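Local coordinates for protein amidase, hydantoinase/carbamoylase family (Paraburkholderia phymatum, PDB 6C0D) that probably hydrolyses the carbon-nitrogen bond of N-carbamoyl-L-amino acids as a zinc-dependent, homodimeric amidase of the peptidase M20 family, at residues D49-L54 with S130-E135; G200-A205 with D264-W269; A350-P355 with A409-A414. All coordinates share one frame; numbering follows the deposited sequence. Where two conformers were deposited one is given.

Contact 1 of 3, residues D49-L54 with S130-E135; sequences DARRWL and SWIDEE
The guanidinium of Arg51 carries Ile132 on one face and oxygens at its edge. CD1 of Ile132 sits 3.4 Å above the plane, displaced from the centre of the group, and comes nearest to NH2 of Arg51, while the two side chains cross at about a right angle. In the plane, at the edge, lie the carbonyl O of Ser130, 3.5 Å from Arg51 NH1, and a water. That water accepts from Arg51 NH2 at 2.6 Å and donates to the carbonyl O of Trp131 at 2.6 Å, a short bridge from helix to loop. Arg51 NH1 reaches Ser130 OG only weakly: the distance is 3.4 Å and the N-H...O angle 126°. The principal partner of Ser130 OG is Ser90, and Asp47 forms a salt bridge with Arg51 NE. With CG anti to the carbonyl carbon (chi1 -72°) and the chain extended from CG to NE, Arg51 reaches the loop. Nearly one helical turn on, Leu54 CD2 packs on Ser130 CB at 3.9 Å. All four touching residues are buried, and the charged group is met by the Asp47 carboxylate, the water and, weakly, Ser130 OG. The contact joins helix 45-60 to the end of strand 125-130 and the loop that follows, which in this M20 fold leads to Glu135, a predicted ligand of the second zinc.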
# COMPACT_ATOMS: atom_id res chain seq x y z
N ASP A 49 25.67 29.69 6.59
CA ASP A 49 25.54 31.13 6.38
C ASP A 49 24.60 31.75 7.41
O ASP A 49 24.90 32.79 8.01
CB ASP A 49 25.03 31.43 4.97
CG ASP A 49 26.09 31.28 3.91
OD1 ASP A 49 27.30 31.35 4.22
OD2 ASP A 49 25.70 31.09 2.74
N ALA A 50 23.45 31.10 7.62
CA ALA A 50 22.49 31.59 8.59
C ALA A 50 23.06 31.56 10.00
O ALA A 50 22.76 32.44 10.82
CB ALA A 50 21.21 30.76 8.52
N ARG A 51 23.87 30.55 10.31
CA ARG A 51 24.47 30.45 11.64
C ARG A 51 25.49 31.55 11.87
O ARG A 51 25.58 32.10 12.97
CB ARG A 51 25.10 29.07 11.83
CG ARG A 51 24.04 28.00 11.98
CD ARG A 51 24.54 26.56 12.25
NE ARG A 51 23.36 25.75 12.04
CZ ARG A 51 22.46 25.44 12.97
NH1 ARG A 51 22.65 25.77 14.25
NH2 ARG A 51 21.37 24.78 12.62
N ARG A 52 26.28 31.89 10.84
CA ARG A 52 27.21 33.00 10.99
C ARG A 52 26.46 34.31 11.21
O ARG A 52 26.84 35.11 12.07
CB ARG A 52 28.12 33.08 9.77
CG ARG A 52 29.10 31.93 9.70
CD ARG A 52 29.88 31.91 8.40
NE ARG A 52 30.85 30.82 8.41
CZ ARG A 52 31.31 30.22 7.32
NH1 ARG A 52 30.88 30.59 6.13
NH2 ARG A 52 32.19 29.23 7.44
N TRP A 53 25.38 34.53 10.46
CA TRP A 53 24.57 35.72 10.68
C TRP A 53 24.02 35.74 12.10
O TRP A 53 24.11 36.75 12.81
CB TRP A 53 23.42 35.79 9.67
CG TRP A 53 22.42 36.84 10.02
CD1 TRP A 53 22.49 38.18 9.73
CD2 TRP A 53 21.19 36.66 10.74
NE1 TRP A 53 21.39 38.83 10.23
CE2 TRP A 53 20.57 37.92 10.85
CE3 TRP A 53 20.55 35.54 11.29
CZ2 TRP A 53 19.35 38.10 11.50
CZ3 TRP A 53 19.33 35.73 11.93
CH2 TRP A 53 18.75 37.00 12.03
N LEU A 54 23.48 34.60 12.55
CA LEU A 54 22.90 34.53 13.89
C LEU A 54 23.94 34.81 14.96
O LEU A 54 23.67 35.53 15.94
CB LEU A 54 22.27 33.16 14.10
CG LEU A 54 21.65 32.97 15.47
CD1 LEU A 54 20.47 33.94 15.65
CD2 LEU A 54 21.21 31.52 15.63
N SER A 130 20.71 27.95 19.27
CA SER A 130 20.15 27.20 18.15
C SER A 130 20.83 25.83 18.13
O SER A 130 21.97 25.72 17.66
CB SER A 130 20.33 27.93 16.82
OG SER A 130 19.91 27.10 15.74
N TRP A 131 20.15 24.81 18.64
CA TRP A 131 20.73 23.47 18.69
C TRP A 131 20.79 22.87 17.29
O TRP A 131 19.79 22.87 16.57
CB TRP A 131 19.90 22.55 19.58
CG TRP A 131 19.49 23.16 20.89
CD1 TRP A 131 18.22 23.47 21.29
CD2 TRP A 131 20.36 23.54 21.96
NE1 TRP A 131 18.25 24.01 22.56
CE2 TRP A 131 19.55 24.07 22.99
CE3 TRP A 131 21.75 23.48 22.15
CZ2 TRP A 131 20.08 24.53 24.20
CZ3 TRP A 131 22.28 23.95 23.35
CH2 TRP A 131 21.45 24.47 24.35
N ILE A 132 21.96 22.33 16.92
CA ILE A 132 22.12 21.77 15.57
C ILE A 132 21.25 20.53 15.40
O ILE A 132 21.08 19.73 16.32
CB ILE A 132 23.61 21.46 15.30
CG1 ILE A 132 23.84 21.03 13.84
CG2 ILE A 132 24.12 20.34 16.22
CD1 ILE A 132 23.57 22.14 12.83
N ASP A 133 20.68 20.39 14.20
CA ASP A 133 20.09 19.14 13.70
C ASP A 133 19.00 18.56 14.60
O ASP A 133 18.93 17.35 14.83
CB ASP A 133 21.16 18.08 13.42
CG ASP A 133 20.78 17.17 12.25
OD1 ASP A 133 19.95 17.62 11.43
OD2 ASP A 133 21.28 16.02 12.15
N GLU A 134 18.10 19.42 15.06
CA GLU A 134 16.89 18.90 15.70
C GLU A 134 16.12 18.01 14.74
O GLU A 134 15.52 17.01 15.15
CB GLU A 134 16.02 20.06 16.19
CG GLU A 134 14.80 19.65 17.00
CD GLU A 134 13.61 19.27 16.13
OE1 GLU A 134 13.60 19.62 14.93
OE2 GLU A 134 12.70 18.60 16.66
N GLU A 135 16.12 18.34 13.44
CA GLU A 135 15.33 17.61 12.45
C GLU A 135 16.00 16.33 11.99
O GLU A 135 15.36 15.55 11.27
CB GLU A 135 15.05 18.52 11.24
CG GLU A 135 14.35 19.84 11.61
CD GLU A 135 12.85 19.67 11.83
OE1 GLU A 135 12.37 18.51 11.87
OE2 GLU A 135 12.15 20.71 11.94
O HOH W 1 19.53 24.00 14.27

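Contact 2 of 3, residues G200-A205 with D264-W269; sequences GGRLEA and DADTVW. With EDO (1,2-ethanediol), chain F.
A surface salt bridge between Arg202 and Asp266 links the first turn of helix 202-206 to the type I beta turn, Asp264 to Thr267, that leads into strand 268-277. Gly201 holds the N-cap position of the helix, and Arg202 follows it directly. The turn is also an Asx turn: Asp264 OD1 accepts from the backbone N of Asp266 at 2.9 Å, the donor standing above the carboxylate plane, 47° out of it. Thr267 OG1 reinforces the loop by accepting from the backbone N of Asp264 at 3.0 Å. These bonds fix the backbone from which Asp266 extends its carboxylate.

Arg202 has two modelled conformers; in the one described its chain is bent at chi2 and chi3, which brings the guanidinium round to the turn. The side chains of Arg202 and Asp266 cross at about a right angle, and their guanidinium and carboxylate planes are 51° apart, so the pair is not a flat, two-pronged one; a single nitrogen makes the direct bond. The carbonyl O of Ala265 lies at the guanidinium edge, 3.5 Å from Arg202 NH1. A water adds a second route, accepting from Arg202 NE at 2.8 Å and donating weakly to Asp266 OD1. It also hydrogen-bonds to O2 of a 1,2-ethanediol, probably from the crystallisation liquor, which donates to the carbonyl O of Asp266 and is held as well by Gly234 of the second subunit. Pro237 of that subunit packs on Arg202, placing the contact beside the dimer interface. At the centre, Arg202 NH1 meets Asp266 OD1 at 2.8 Å, nearly in line with the carboxylate C-O bond, but the N-H is bent away from the oxygen, which is tilted out of the guanidinium plane.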
# COMPACT_ATOMS: atom_id res chain seq x y z
N GLY A 200 -0.39 21.99 14.33
CA GLY A 200 -1.16 20.76 14.34
C GLY A 200 -2.65 20.96 14.49
O GLY A 200 -3.45 20.30 13.82
N GLY A 201 -3.06 21.86 15.39
CA GLY A 201 -4.45 22.24 15.40
C GLY A 201 -5.13 22.48 16.73
O GLY A 201 -6.13 23.18 16.75
N ARG A 202 -4.62 21.92 17.84
CA ARG A 202 -5.33 22.05 19.11
C ARG A 202 -5.44 23.51 19.53
O ARG A 202 -6.53 24.01 19.83
CB ARG A 202 -4.65 21.22 20.19
CG ARG A 202 -5.17 21.50 21.61
CD ARG A 202 -6.57 20.96 21.84
NE ARG A 202 -6.56 19.54 22.21
CZ ARG A 202 -7.58 18.71 22.03
NH1 ARG A 202 -7.47 17.44 22.39
NH2 ARG A 202 -8.71 19.14 21.47
N LEU A 203 -4.31 24.21 19.52
CA LEU A 203 -4.34 25.63 19.80
C LEU A 203 -5.24 26.36 18.80
O LEU A 203 -6.13 27.13 19.19
CB LEU A 203 -2.90 26.15 19.79
CG LEU A 203 -2.55 27.38 20.60
CD1 LEU A 203 -3.10 27.37 22.02
CD2 LEU A 203 -1.06 27.58 20.58
N GLU A 204 -5.09 26.06 17.50
CA GLU A 204 -5.96 26.66 16.49
C GLU A 204 -7.41 26.25 16.67
O GLU A 204 -8.32 27.09 16.61
CB GLU A 204 -5.50 26.30 15.08
CG GLU A 204 -6.54 26.68 14.01
CD GLU A 204 -6.22 26.15 12.63
OE1 GLU A 204 -5.63 26.90 11.82
OE2 GLU A 204 -6.56 24.98 12.34
N ALA A 205 -7.67 24.96 16.87
CA ALA A 205 -9.05 24.51 17.02
C ALA A 205 -9.74 25.17 18.21
O ALA A 205 -10.96 25.35 18.18
CB ALA A 205 -9.12 22.99 17.15
N ASP A 264 -8.06 9.25 26.54
CA ASP A 264 -8.82 10.47 26.81
C ASP A 264 -8.81 11.31 25.53
O ASP A 264 -8.36 10.85 24.48
CB ASP A 264 -8.29 11.21 28.06
CG ASP A 264 -6.93 11.84 27.87
OD1 ASP A 264 -6.39 11.91 26.74
OD2 ASP A 264 -6.38 12.31 28.89
N ALA A 265 -9.27 12.56 25.62
CA ALA A 265 -9.43 13.35 24.40
C ALA A 265 -8.09 13.67 23.74
O ALA A 265 -8.08 14.01 22.54
CB ALA A 265 -10.19 14.65 24.69
N ASP A 266 -6.98 13.57 24.47
CA ASP A 266 -5.68 13.92 23.92
C ASP A 266 -4.92 12.74 23.34
O ASP A 266 -3.98 12.95 22.57
CB ASP A 266 -4.80 14.59 25.00
CG ASP A 266 -5.31 15.97 25.42
OD1 ASP A 266 -6.15 16.56 24.71
OD2 ASP A 266 -4.85 16.47 26.47
N THR A 267 -5.28 11.51 23.70
CA THR A 267 -4.58 10.34 23.17
C THR A 267 -4.67 10.32 21.64
O THR A 267 -5.72 10.64 21.09
CB THR A 267 -5.22 9.07 23.74
OG1 THR A 267 -5.35 9.20 25.16
CG2 THR A 267 -4.39 7.81 23.40
N VAL A 268 -3.57 9.95 20.96
CA VAL A 268 -3.61 9.81 19.50
C VAL A 268 -3.07 8.45 19.07
O VAL A 268 -2.17 7.88 19.70
CB VAL A 268 -2.85 10.93 18.74
CG1 VAL A 268 -3.58 12.28 18.93
CG2 VAL A 268 -1.36 11.00 19.13
N TRP A 269 -3.63 7.94 17.97
CA TRP A 269 -3.06 6.76 17.33
C TRP A 269 -3.40 6.80 15.85
O TRP A 269 -4.43 7.36 15.45
CB TRP A 269 -3.52 5.44 17.97
CG TRP A 269 -5.00 5.10 17.82
CD1 TRP A 269 -5.58 4.25 16.88
CD2 TRP A 269 -6.06 5.55 18.66
NE1 TRP A 269 -6.93 4.17 17.10
CE2 TRP A 269 -7.25 4.95 18.19
CE3 TRP A 269 -6.12 6.42 19.76
CZ2 TRP A 269 -8.49 5.19 18.79
CZ3 TRP A 269 -7.36 6.66 20.36
CH2 TRP A 269 -8.52 6.05 19.87
C1 EDO F . -1.47 15.94 21.10
O1 EDO F . -0.94 14.59 21.08
C2 EDO F . -2.87 16.02 20.49
O2 EDO F . -3.87 15.65 21.44
O HOH W 2 -4.13 18.11 22.54

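Contact 3 of 3, residues A350-P355 with A409-A414; sequences ADALAP and AARAAA. With SO4 (sulfate ion), chain D.
Arg411 carries the contact from its helix, reaching over to Ala352 and Leu353 at the end of helix 340-353. Before it in sequence, Ala409 and Ala410 pack on Ile111 of helix 102-117, so this part of the helix also faces a second helical neighbour. At Arg411, in the conformer described of the two modelled, CG is anti to the backbone N (chi1 -179°) and the chain stays extended to NE, carrying its aliphatic part over to Leu353. CD of Arg411 is 3.8 Å from Leu353 CD1, and the two side chains cross obliquely. Farther out, CB of Ala352 lies over one guanidinium face, 3.3 Å above the plane and toward its rim, with 3.5 Å to Arg411 NE. A sulfate, probably from the crystallisation liquor, approaches the guanidinium edge; its O2 is modelled so close to Arg411 NH2 that the bond length is doubtful. Phe13 makes a cation-pi contact with the same arginine. Next along, Ala412 turns to Leu346 and Ala349 of helix 340-353, and Ala413 returns to Ile111. Small alanines against neighbouring helices, with one arginine reaching the exposed Ala352 and Leu353, make this a helix-helix packing contact at the surface of the M20 fold.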
# COMPACT_ATOMS: atom_id res chain seq x y z
N ALA A 350 0.97 34.47 30.68
CA ALA A 350 -0.07 34.34 29.66
C ALA A 350 -1.37 34.95 30.16
O ALA A 350 -2.10 35.60 29.40
CB ALA A 350 -0.28 32.86 29.30
N ASP A 351 -1.69 34.73 31.44
CA ASP A 351 -2.92 35.29 31.97
C ASP A 351 -2.85 36.81 32.07
O ASP A 351 -3.87 37.49 31.90
CB ASP A 351 -3.22 34.68 33.34
CG ASP A 351 -4.67 34.80 33.69
OD1 ASP A 351 -5.50 34.20 32.98
OD2 ASP A 351 -4.97 35.53 34.63
N ALA A 352 -1.66 37.35 32.34
CA ALA A 352 -1.48 38.79 32.44
C ALA A 352 -1.62 39.46 31.08
O ALA A 352 -2.26 40.52 30.96
CB ALA A 352 -0.10 39.11 33.04
N LEU A 353 -1.03 38.87 30.04
CA LEU A 353 -0.93 39.54 28.74
C LEU A 353 -1.92 39.01 27.71
O LEU A 353 -2.22 39.73 26.74
CB LEU A 353 0.49 39.40 28.19
CG LEU A 353 1.54 40.03 29.11
CD1 LEU A 353 2.89 39.99 28.41
CD2 LEU A 353 1.18 41.48 29.49
N ALA A 354 -2.43 37.79 27.88
CA ALA A 354 -3.41 37.22 26.95
C ALA A 354 -4.59 36.63 27.72
O ALA A 354 -4.94 35.46 27.55
CB ALA A 354 -2.73 36.18 26.07
N PRO A 355 -5.21 37.41 28.61
CA PRO A 355 -6.28 36.86 29.44
C PRO A 355 -7.40 36.28 28.59
O PRO A 355 -7.83 36.88 27.60
CB PRO A 355 -6.75 38.07 30.26
CG PRO A 355 -6.25 39.26 29.55
CD PRO A 355 -4.97 38.84 28.89
N ALA A 409 6.51 35.41 26.42
CA ALA A 409 7.76 34.73 26.76
C ALA A 409 8.73 35.66 27.49
O ALA A 409 9.41 35.24 28.44
CB ALA A 409 8.42 34.16 25.50
N ALA A 410 8.81 36.92 27.06
CA ALA A 410 9.72 37.87 27.71
C ALA A 410 9.30 38.16 29.14
O ALA A 410 10.15 38.29 30.04
CB ALA A 410 9.79 39.17 26.90
N ARG A 411 7.99 38.35 29.36
CA ARG A 411 7.50 38.58 30.72
C ARG A 411 7.79 37.37 31.61
O ARG A 411 8.31 37.52 32.73
CB ARG A 411 6.01 38.90 30.71
CG ARG A 411 5.43 39.18 32.10
CD ARG A 411 3.92 39.47 32.04
NE ARG A 411 3.32 39.55 33.37
CZ ARG A 411 3.03 40.70 33.97
NH1 ARG A 411 3.26 41.85 33.35
NH2 ARG A 411 2.47 40.71 35.18
N ALA A 412 7.47 36.17 31.14
CA ALA A 412 7.78 34.97 31.91
C ALA A 412 9.28 34.83 32.15
O ALA A 412 9.70 34.43 33.24
CB ALA A 412 7.27 33.74 31.16
N ALA A 413 10.09 35.12 31.14
CA ALA A 413 11.54 35.01 31.30
C ALA A 413 12.03 35.94 32.39
O ALA A 413 12.91 35.58 33.18
CB ALA A 413 12.27 35.32 30.00
N ALA A 414 11.49 37.16 32.43
CA ALA A 414 11.87 38.10 33.49
C ALA A 414 11.56 37.52 34.86
O ALA A 414 12.36 37.67 35.80
CB ALA A 414 11.13 39.43 33.30
S SO4 D . 1.32 38.36 37.67
O1 SO4 D . 0.10 37.59 37.93
O2 SO4 D . 1.13 39.20 36.49
O3 SO4 D . 1.61 39.19 38.84
O4 SO4 D . 2.43 37.44 37.45

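Overall arrangement
Contact 1 is buried, whereas contacts 2 and 3 lie at the surface, and no two of them touch; their nearest atoms are about 10 to 14 Å apart. Each turns on one arginine, but the setting changes its chemistry. In contact 1 a helix meets the loop after a strand near the zinc ligand His89 and the predicted ligand Glu135, and the charge is met by neutral oxygens, a water and an acidic neighbour. Contact 2 pairs a helix start with a beta turn through a direct salt bridge beside the second subunit. Contact 3 joins two helices without any hydrogen bond between its segments, leaving mainly apolar contact. Contacts 1 and 2 lie on opposite sides of the chain's centre.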